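Local coordinates for TRAP dicarboxylate transporter-DctP subunit (Desulfovibrio desulfuricans subsp. desulfuricans, PDB 4NHB), which binds sn-glycerol-3-phosphate and probably delivers it to a TRAP transporter as its periplasmic solute-binding component, at residues F146-P158 and G204-I216. Sequence-based numbering, arbitrary orientation.
With G3P (sn-glycerol-3-phosphate), chain P.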
ATOM      1  N   PHE A 146       0.234   7.108  -2.849  1.00  8.07           N
ATOM      2  CA  PHE A 146      -1.002   7.486  -2.235  1.00  6.30           C
ATOM      3  C   PHE A 146      -1.289   6.474  -1.146  1.00  6.33           C
ATOM      4  O   PHE A 146      -0.787   5.338  -1.178  1.00  8.17           O
ATOM      5  CB  PHE A 146      -2.129   7.576  -3.277  1.00  3.72           C
ATOM      6  CG  PHE A 146      -2.359   6.299  -4.065  1.00  8.24           C
ATOM      7  CD1 PHE A 146      -3.138   5.274  -3.559  1.00  6.36           C
ATOM      8  CD2 PHE A 146      -1.773   6.116  -5.317  1.00  7.66           C
ATOM      9  CE1 PHE A 146      -3.336   4.101  -4.298  1.00 10.01           C
ATOM     10  CE2 PHE A 146      -1.971   4.955  -6.048  1.00  9.28           C
ATOM     11  CZ  PHE A 146      -2.752   3.948  -5.538  1.00  9.35           C
ATOM     12  N   PRO A 147      -2.085   6.868  -0.158  1.00  7.74           N
ATOM     13  CA  PRO A 147      -2.225   5.931   0.959  1.00  4.06           C
ATOM     14  C   PRO A 147      -3.418   4.966   0.787  1.00  9.38           C
ATOM     15  O   PRO A 147      -4.416   5.296   0.134  1.00 10.20           O
ATOM     16  CB  PRO A 147      -2.531   6.854   2.130  1.00  8.52           C
ATOM     17  CG  PRO A 147      -3.307   8.013   1.481  1.00 11.96           C
ATOM     18  CD  PRO A 147      -2.683   8.183   0.116  1.00 13.09           C
ATOM     19  N   LEU A 148      -3.327   3.817   1.439  1.00  5.98           N
ATOM     20  CA  LEU A 148      -4.472   2.941   1.673  1.00  4.28           C
ATOM     21  C   LEU A 148      -4.916   3.058   3.138  1.00  6.63           C
ATOM     22  O   LEU A 148      -6.051   2.711   3.476  1.00  9.31           O
ATOM     23  CB  LEU A 148      -4.159   1.478   1.283  1.00  3.26           C
ATOM     24  CG  LEU A 148      -4.351   1.048  -0.197  1.00  8.31           C
ATOM     25  CD1 LEU A 148      -3.656   1.929  -1.179  1.00 11.87           C
ATOM     26  CD2 LEU A 148      -3.993  -0.418  -0.439  1.00  7.59           C
ATOM     27  N   GLY A 149      -4.028   3.572   3.974  1.00  7.47           N
ATOM     28  CA  GLY A 149      -4.353   3.850   5.350  1.00 10.31           C
ATOM     29  C   GLY A 149      -3.444   3.167   6.343  1.00  8.74           C
ATOM     30  O   GLY A 149      -2.782   2.187   6.025  1.00 10.23           O
ATOM     31  N   PHE A 150      -3.426   3.693   7.571  1.00  7.02           N
ATOM     32  CA  PHE A 150      -2.708   3.092   8.652  1.00  6.93           C
ATOM     33  C   PHE A 150      -3.233   1.699   9.003  1.00  7.64           C
ATOM     34  O   PHE A 150      -4.431   1.456   8.954  1.00  9.55           O
ATOM     35  CB  PHE A 150      -2.761   4.002   9.890  1.00 12.96           C
ATOM     36  CG  PHE A 150      -1.819   5.199   9.793  1.00 13.78           C
ATOM     37  CD1 PHE A 150      -0.456   5.064  10.077  1.00 12.63           C
ATOM     38  CD2 PHE A 150      -2.303   6.433   9.391  1.00 14.26           C
ATOM     39  CE1 PHE A 150       0.416   6.168   9.981  1.00 15.91           C
ATOM     40  CE2 PHE A 150      -1.437   7.545   9.286  1.00 15.76           C
ATOM     41  CZ  PHE A 150      -0.090   7.411   9.582  1.00 11.39           C
ATOM     42  N   ARG A 151      -2.310   0.799   9.359  1.00  8.84           N
ATOM     43  CA  ARG A 151      -2.697  -0.595   9.671  1.00 14.64           C
ATOM     44  C   ARG A 151      -3.087  -0.712  11.139  1.00 14.27           C
ATOM     45  O   ARG A 151      -2.383  -0.196  12.008  1.00 14.61           O
ATOM     46  CB  ARG A 151      -1.558  -1.579   9.363  1.00 10.89           C
ATOM     47  CG  ARG A 151      -0.980  -1.446   7.918  1.00  8.61           C
ATOM     48  CD  ARG A 151      -0.034  -2.594   7.548  1.00 12.01           C
ATOM     49  NE  ARG A 151      -0.744  -3.849   7.318  1.00 13.83           N
ATOM     50  CZ  ARG A 151      -0.898  -4.444   6.138  1.00 10.50           C
ATOM     51  NH1 ARG A 151      -1.598  -5.556   6.050  1.00 10.62           N
ATOM     52  NH2 ARG A 151      -0.363  -3.946   5.035  1.00 10.12           N
ATOM     53  N   HIS A 152      -4.201  -1.395  11.387  1.00 13.03           N
ATOM     54  CA  HIS A 152      -4.728  -1.662  12.723  1.00 14.21           C
ATOM     55  C   HIS A 152      -4.959  -3.163  12.867  1.00 19.15           C
ATOM     56  O   HIS A 152      -5.281  -3.842  11.873  1.00 14.45           O
ATOM     57  CB  HIS A 152      -6.050  -0.915  12.912  1.00 14.22           C
ATOM     58  CG  HIS A 152      -5.924   0.553  12.675  1.00 12.09           C
ATOM     59  ND1 HIS A 152      -5.005   1.320  13.351  1.00  9.90           N
ATOM     60  CD2 HIS A 152      -6.555   1.389  11.814  1.00 14.38           C
ATOM     61  CE1 HIS A 152      -5.100   2.574  12.947  1.00 16.07           C
ATOM     62  NE2 HIS A 152      -6.025   2.643  12.001  1.00 13.82           N
ATOM     63  N   PHE A 153      -4.805  -3.675  14.084  1.00 14.10           N
ATOM     64  CA  PHE A 153      -4.990  -5.110  14.322  1.00 23.70           C
ATOM     65  C   PHE A 153      -6.454  -5.504  14.271  1.00 19.80           C
ATOM     66  O   PHE A 153      -7.323  -4.744  14.679  1.00 20.10           O
ATOM     67  CB  PHE A 153      -4.370  -5.533  15.662  1.00 17.93           C
ATOM     68  CG  PHE A 153      -2.895  -5.469  15.657  1.00 13.92           C
ATOM     69  CD1 PHE A 153      -2.164  -6.461  15.061  1.00 12.58           C
ATOM     70  CD2 PHE A 153      -2.233  -4.379  16.207  1.00 19.14           C
ATOM     71  CE1 PHE A 153      -0.786  -6.403  15.019  1.00 21.49           C
ATOM     72  CE2 PHE A 153      -0.871  -4.302  16.163  1.00 16.77           C
ATOM     73  CZ  PHE A 153      -0.139  -5.326  15.574  1.00 19.61           C
ATOM     74  N   TYR A 154      -6.713  -6.689  13.722  1.00 18.26           N
ATOM     75  CA  TYR A 154      -8.006  -7.331  13.824  1.00 12.52           C
ATOM     76  C   TYR A 154      -7.773  -8.763  14.373  1.00 18.09           C
ATOM     77  O   TYR A 154      -6.794  -9.408  13.999  1.00 14.04           O
ATOM     78  CB  TYR A 154      -8.729  -7.384  12.462  1.00 15.22           C
ATOM     79  CG  TYR A 154      -7.954  -8.070  11.348  1.00 16.30           C
ATOM     80  CD1 TYR A 154      -8.067  -9.436  11.148  1.00 14.55           C
ATOM     81  CD2 TYR A 154      -7.105  -7.348  10.483  1.00  9.69           C
ATOM     82  CE1 TYR A 154      -7.383 -10.061  10.172  1.00 14.68           C
ATOM     83  CE2 TYR A 154      -6.425  -7.973   9.497  1.00  7.76           C
ATOM     84  CZ  TYR A 154      -6.554  -9.343   9.335  1.00 13.39           C
ATOM     85  OH  TYR A 154      -5.896 -10.031   8.345  1.00  9.16           O
ATOM     86  N   SER A 155      -8.658  -9.237  15.257  1.00 16.05           N
ATOM     87  CA  SER A 155      -8.504 -10.563  15.864  1.00 14.83           C
ATOM     88  C   SER A 155      -9.795 -11.083  16.496  1.00 15.22           C
ATOM     89  O   SER A 155     -10.740 -10.331  16.737  1.00 12.36           O
ATOM     90  CB  SER A 155      -7.440 -10.520  16.944  1.00 20.77           C
ATOM     91  OG  SER A 155      -7.693  -9.433  17.801  1.00 20.31           O
ATOM     92  N   LYS A 156      -9.807 -12.370  16.812  1.00 20.61           N
ATOM     93  CA  LYS A 156     -10.977 -12.965  17.466  1.00 28.87           C
ATOM     94  C   LYS A 156     -11.132 -12.478  18.907  1.00 23.02           C
ATOM     95  O   LYS A 156     -12.242 -12.251  19.359  1.00 32.17           O
ATOM     96  CB  LYS A 156     -10.928 -14.493  17.371  1.00 26.23           C
ATOM     97  CG  LYS A 156     -11.039 -14.947  15.928  1.00 26.56           C
ATOM     98  CD  LYS A 156     -11.167 -16.440  15.754  1.00 33.66           C
ATOM     99  CE  LYS A 156     -11.403 -16.770  14.285  1.00 33.37           C
ATOM    100  NZ  LYS A 156     -11.258 -18.224  13.985  1.00 35.37           N
ATOM    101  N   LYS A 157     -10.013 -12.287  19.596  1.00 28.68           N
ATOM    102  CA  LYS A 157     -10.026 -11.765  20.964  1.00 30.72           C
ATOM    103  C   LYS A 157      -9.036 -10.606  21.056  1.00 34.43           C
ATOM    104  O   LYS A 157      -7.966 -10.682  20.456  1.00 29.57           O
ATOM    105  CB  LYS A 157      -9.632 -12.859  21.947  1.00 32.40           C
ATOM    106  CG  LYS A 157     -10.324 -14.182  21.648  1.00 46.91           C
ATOM    107  CD  LYS A 157     -10.523 -15.045  22.877  1.00 55.79           C
ATOM    108  CE  LYS A 157      -9.414 -16.072  23.038  1.00 59.96           C
ATOM    109  NZ  LYS A 157      -9.737 -16.996  24.163  1.00 62.51           N
ATOM    110  N   PRO A 158      -9.378  -9.552  21.825  1.00 32.41           N
ATOM    111  CA  PRO A 158      -8.673  -8.261  21.915  1.00 29.22           C
ATOM    112  C   PRO A 158      -7.172  -8.364  22.027  1.00 26.11           C
ATOM    113  O   PRO A 158      -6.731  -9.177  22.835  1.00 20.82           O
ATOM    114  CB  PRO A 158      -9.227  -7.662  23.196  1.00 37.72           C
ATOM    115  CG  PRO A 158     -10.554  -8.245  23.340  1.00 32.97           C
ATOM    116  CD  PRO A 158     -10.476  -9.626  22.794  1.00 28.87           C
ATOM    117  N   GLY A 204     -10.701 -20.477   9.431  1.00 35.11           N
ATOM    118  CA  GLY A 204     -10.821 -20.511  10.881  1.00 45.81           C
ATOM    119  C   GLY A 204      -9.616 -20.900  11.727  1.00 47.36           C
ATOM    120  O   GLY A 204      -9.760 -21.054  12.951  1.00 47.62           O
ATOM    121  N   VAL A 205      -8.443 -21.071  11.116  1.00 49.83           N
ATOM    122  CA  VAL A 205      -7.243 -21.411  11.900  1.00 49.81           C
ATOM    123  C   VAL A 205      -6.508 -20.135  12.360  1.00 50.89           C
ATOM    124  O   VAL A 205      -6.160 -20.046  13.549  1.00 48.07           O
ATOM    125  CB  VAL A 205      -6.247 -22.428  11.191  1.00 62.44           C
ATOM    126  CG1 VAL A 205      -6.884 -23.903  11.021  1.00 18.38           C
ATOM    127  CG2 VAL A 205      -5.711 -21.852   9.867  1.00 60.46           C
ATOM    128  N   ILE A 206      -6.291 -19.155  11.457  1.00 50.28           N
ATOM    129  CA  ILE A 206      -5.674 -17.861  11.860  1.00 40.78           C
ATOM    130  C   ILE A 206      -6.595 -17.064  12.778  1.00 26.23           C
ATOM    131  O   ILE A 206      -7.819 -17.095  12.610  1.00 21.53           O
ATOM    132  CB  ILE A 206      -5.286 -16.919  10.676  1.00 33.60           C
ATOM    133  CG1 ILE A 206      -6.509 -16.307  10.013  1.00 24.10           C
ATOM    134  CG2 ILE A 206      -4.435 -17.653   9.646  1.00 46.14           C
ATOM    135  CD1 ILE A 206      -6.185 -15.179   9.077  1.00 24.13           C
ATOM    136  N   ASP A 207      -6.004 -16.331  13.718  1.00 27.99           N
ATOM    137  CA  ASP A 207      -6.783 -15.599  14.726  1.00 21.34           C
ATOM    138  C   ASP A 207      -6.950 -14.126  14.387  1.00 15.28           C
ATOM    139  O   ASP A 207      -7.787 -13.452  14.989  1.00 14.25           O
ATOM    140  CB  ASP A 207      -6.104 -15.729  16.077  1.00 20.22           C
ATOM    141  CG  ASP A 207      -5.884 -17.171  16.445  1.00 32.65           C
ATOM    142  OD1 ASP A 207      -6.878 -17.921  16.369  1.00 31.21           O
ATOM    143  OD2 ASP A 207      -4.727 -17.547  16.745  1.00 27.27           O
ATOM    144  N   GLY A 208      -6.160 -13.641  13.431  1.00 15.31           N
ATOM    145  CA  GLY A 208      -6.262 -12.244  13.005  1.00 15.21           C
ATOM    146  C   GLY A 208      -5.135 -11.805  12.079  1.00 13.48           C
ATOM    147  O   GLY A 208      -4.534 -12.617  11.368  1.00 13.88           O
ATOM    148  N   GLY A 209      -4.849 -10.510  12.108  1.00 11.32           N
ATOM    149  CA  GLY A 209      -3.845  -9.870  11.269  1.00  5.69           C
ATOM    150  C   GLY A 209      -3.857  -8.374  11.516  1.00  7.83           C
ATOM    151  O   GLY A 209      -4.393  -7.945  12.505  1.00 10.09           O
ATOM    152  N   ASP A 210      -3.255  -7.562  10.635  1.00  9.72           N
ATOM    153  CA  ASP A 210      -3.454  -6.121  10.725  1.00  7.69           C
ATOM    154  C   ASP A 210      -3.564  -5.605   9.282  1.00  7.99           C
ATOM    155  O   ASP A 210      -2.813  -6.042   8.405  1.00  8.00           O
ATOM    156  CB  ASP A 210      -2.295  -5.417  11.430  1.00 11.88           C
ATOM    157  CG  ASP A 210      -0.973  -5.650  10.749  1.00 11.58           C
ATOM    158  OD1 ASP A 210      -0.403  -6.753  10.938  1.00 13.94           O
ATOM    159  OD2 ASP A 210      -0.459  -4.759  10.040  1.00 11.60           O
ATOM    160  N   SER A 211      -4.505  -4.693   9.087  1.00  8.19           N
ATOM    161  CA  SER A 211      -4.817  -4.127   7.773  1.00  8.78           C
ATOM    162  C   SER A 211      -5.269  -2.699   7.921  1.00  9.53           C
ATOM    163  O   SER A 211      -5.713  -2.281   8.993  1.00  8.58           O
ATOM    164  CB  SER A 211      -5.929  -4.908   7.106  1.00  5.83           C
ATOM    165  OG  SER A 211      -5.481  -6.140   6.561  1.00  5.40           O
ATOM    166  N   PRO A 212      -5.196  -1.930   6.816  1.00  9.37           N
ATOM    167  CA  PRO A 212      -5.909  -0.652   6.822  1.00  8.78           C
ATOM    168  C   PRO A 212      -7.415  -0.860   7.060  1.00 10.14           C
ATOM    169  O   PRO A 212      -7.956  -1.925   6.706  1.00  8.54           O
ATOM    170  CB  PRO A 212      -5.688  -0.116   5.391  1.00 10.42           C
ATOM    171  CG  PRO A 212      -4.461  -0.801   4.897  1.00 10.92           C
ATOM    172  CD  PRO A 212      -4.485  -2.184   5.547  1.00  5.76           C
ATOM    173  N   LEU A 213      -8.094   0.145   7.600  1.00  4.37           N
ATOM    174  CA  LEU A 213      -9.522   0.016   7.836  1.00 10.02           C
ATOM    175  C   LEU A 213     -10.284  -0.194   6.557  1.00 13.62           C
ATOM    176  O   LEU A 213     -11.290  -0.894   6.558  1.00 10.76           O
ATOM    177  CB  LEU A 213     -10.077   1.237   8.566  1.00  4.11           C
ATOM    178  CG  LEU A 213      -9.718   1.269  10.065  1.00 12.01           C
ATOM    179  CD1 LEU A 213      -9.703   2.680  10.628  1.00 15.39           C
ATOM    180  CD2 LEU A 213     -10.657   0.389  10.875  1.00 15.63           C
ATOM    181  N   ALA A 214      -9.799   0.361   5.456  1.00 12.19           N
ATOM    182  CA  ALA A 214     -10.479   0.176   4.190  1.00 14.33           C
ATOM    183  C   ALA A 214     -10.608  -1.322   3.868  1.00 12.22           C
ATOM    184  O   ALA A 214     -11.626  -1.779   3.369  1.00  9.45           O
ATOM    185  CB  ALA A 214      -9.727   0.912   3.046  1.00  9.96           C
ATOM    186  N   ASP A 215      -9.568  -2.078   4.181  1.00  9.53           N
ATOM    187  CA  ASP A 215      -9.544  -3.506   3.874  1.00  9.13           C
ATOM    188  C   ASP A 215     -10.352  -4.283   4.906  1.00 14.91           C
ATOM    189  O   ASP A 215     -11.119  -5.201   4.565  1.00  8.05           O
ATOM    190  CB  ASP A 215      -8.085  -3.995   3.791  1.00  6.81           C
ATOM    191  CG  ASP A 215      -7.375  -3.548   2.522  1.00 13.68           C
ATOM    192  OD1 ASP A 215      -8.077  -3.038   1.614  1.00 12.51           O
ATOM    193  OD2 ASP A 215      -6.103  -3.722   2.445  1.00  8.00           O
ATOM    194  N   ILE A 216     -10.241  -3.882   6.169  1.00 13.17           N
ATOM    195  CA  ILE A 216     -11.003  -4.544   7.211  1.00  8.77           C
ATOM    196  C   ILE A 216     -12.498  -4.427   6.953  1.00 15.65           C
ATOM    197  O   ILE A 216     -13.216  -5.404   7.114  1.00 10.59           O
ATOM    198  CB  ILE A 216     -10.674  -3.964   8.587  1.00  8.62           C
ATOM    199  CG1 ILE A 216      -9.274  -4.377   8.996  1.00  8.70           C
ATOM    200  CG2 ILE A 216     -11.709  -4.386   9.604  1.00 11.34           C
ATOM    201  CD1 ILE A 216      -8.698  -3.515  10.108  1.00 10.92           C
TER
HETATM  202  O1  G3P P 414       2.075  -2.252   0.268  1.00  8.17           O
HETATM  203  C1  G3P P 414       2.089  -3.558   0.766  1.00  5.69           C
HETATM  204  C2  G3P P 414       0.681  -3.961   1.222  1.00  9.61           C
HETATM  205  O2  G3P P 414      -0.200  -3.861   0.136  1.00  7.84           O
HETATM  206  C3  G3P P 414       0.708  -5.407   1.744  1.00  5.07           C
HETATM  207  O1P G3P P 414      -0.323  -5.577   2.663  1.00  6.91           O
HETATM  208  O4P G3P P 414      -2.218  -5.294   1.161  1.00  8.98           O
HETATM  209  O2P G3P P 414      -1.266  -7.627   1.520  1.00  4.76           O
HETATM  210  O3P G3P P 414      -2.588  -6.535   3.330  1.00  7.17           O
HETATM  211  P   G3P P 414      -1.676  -6.308   2.128  1.00  5.82           P
HETATM  212  O   HOH W   1      -7.777   2.580   5.603  1.00 10.63           O
HETATM  213  O   HOH W   2      -6.760   2.474   8.546  1.00 11.11           O
HETATM  214  O   HOH W   3      -4.048  -8.371   7.042  1.00 10.71           O
HETATM  215  O   HOH W   4      -8.791 -19.194  15.348  1.00 32.48           O
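R151 has CG anti to its own carbonyl carbon (chi1 -52°), and the bend at chi3 (73°) brings its guanidinium alongside D210, with P212 CD over one of its faces and D210 O at its edge. CG of D210 sits between its backbone N and carbonyl carbon, turning the carboxylate to meet R151. The two planes stand 71° apart: R151 NE reaches D210 OD2 at 2.9 Å from above the carboxylate, a salt bridge, while R151 NH1 donates a hydrogen bond to D210 O at 2.7 Å, in the carbonyl plane. H233 also bonds that carboxylate. NH1, shared with D210 O, also donates to G3P O3P at 3.1 Å, and R151 NH2 donates to the ester oxygen O1P at 2.9 Å. Arginine suits the place because its flat, multiply donating head can serve backbone, carboxylate and phosphate ester together.

Further along, the Y154 ring lies over G209, whose CA is 3.7 Å from the ring centroid; glycine is needed, since a side chain would collide with the phenol oxygen. A water links Y154 OH, D210 O and S211 OG. Between the strands, H152 pairs with S211 and Y154 with G209 through two-way backbone bonds; Y154 and S211 lie on one face, D210 and F153 on the other. The pair is an antiparallel ladder in the mixed sheet of a type II periplasmic binding protein fold, carrying the arginine into its ligand pocket, as in TRAP solute-binding proteins.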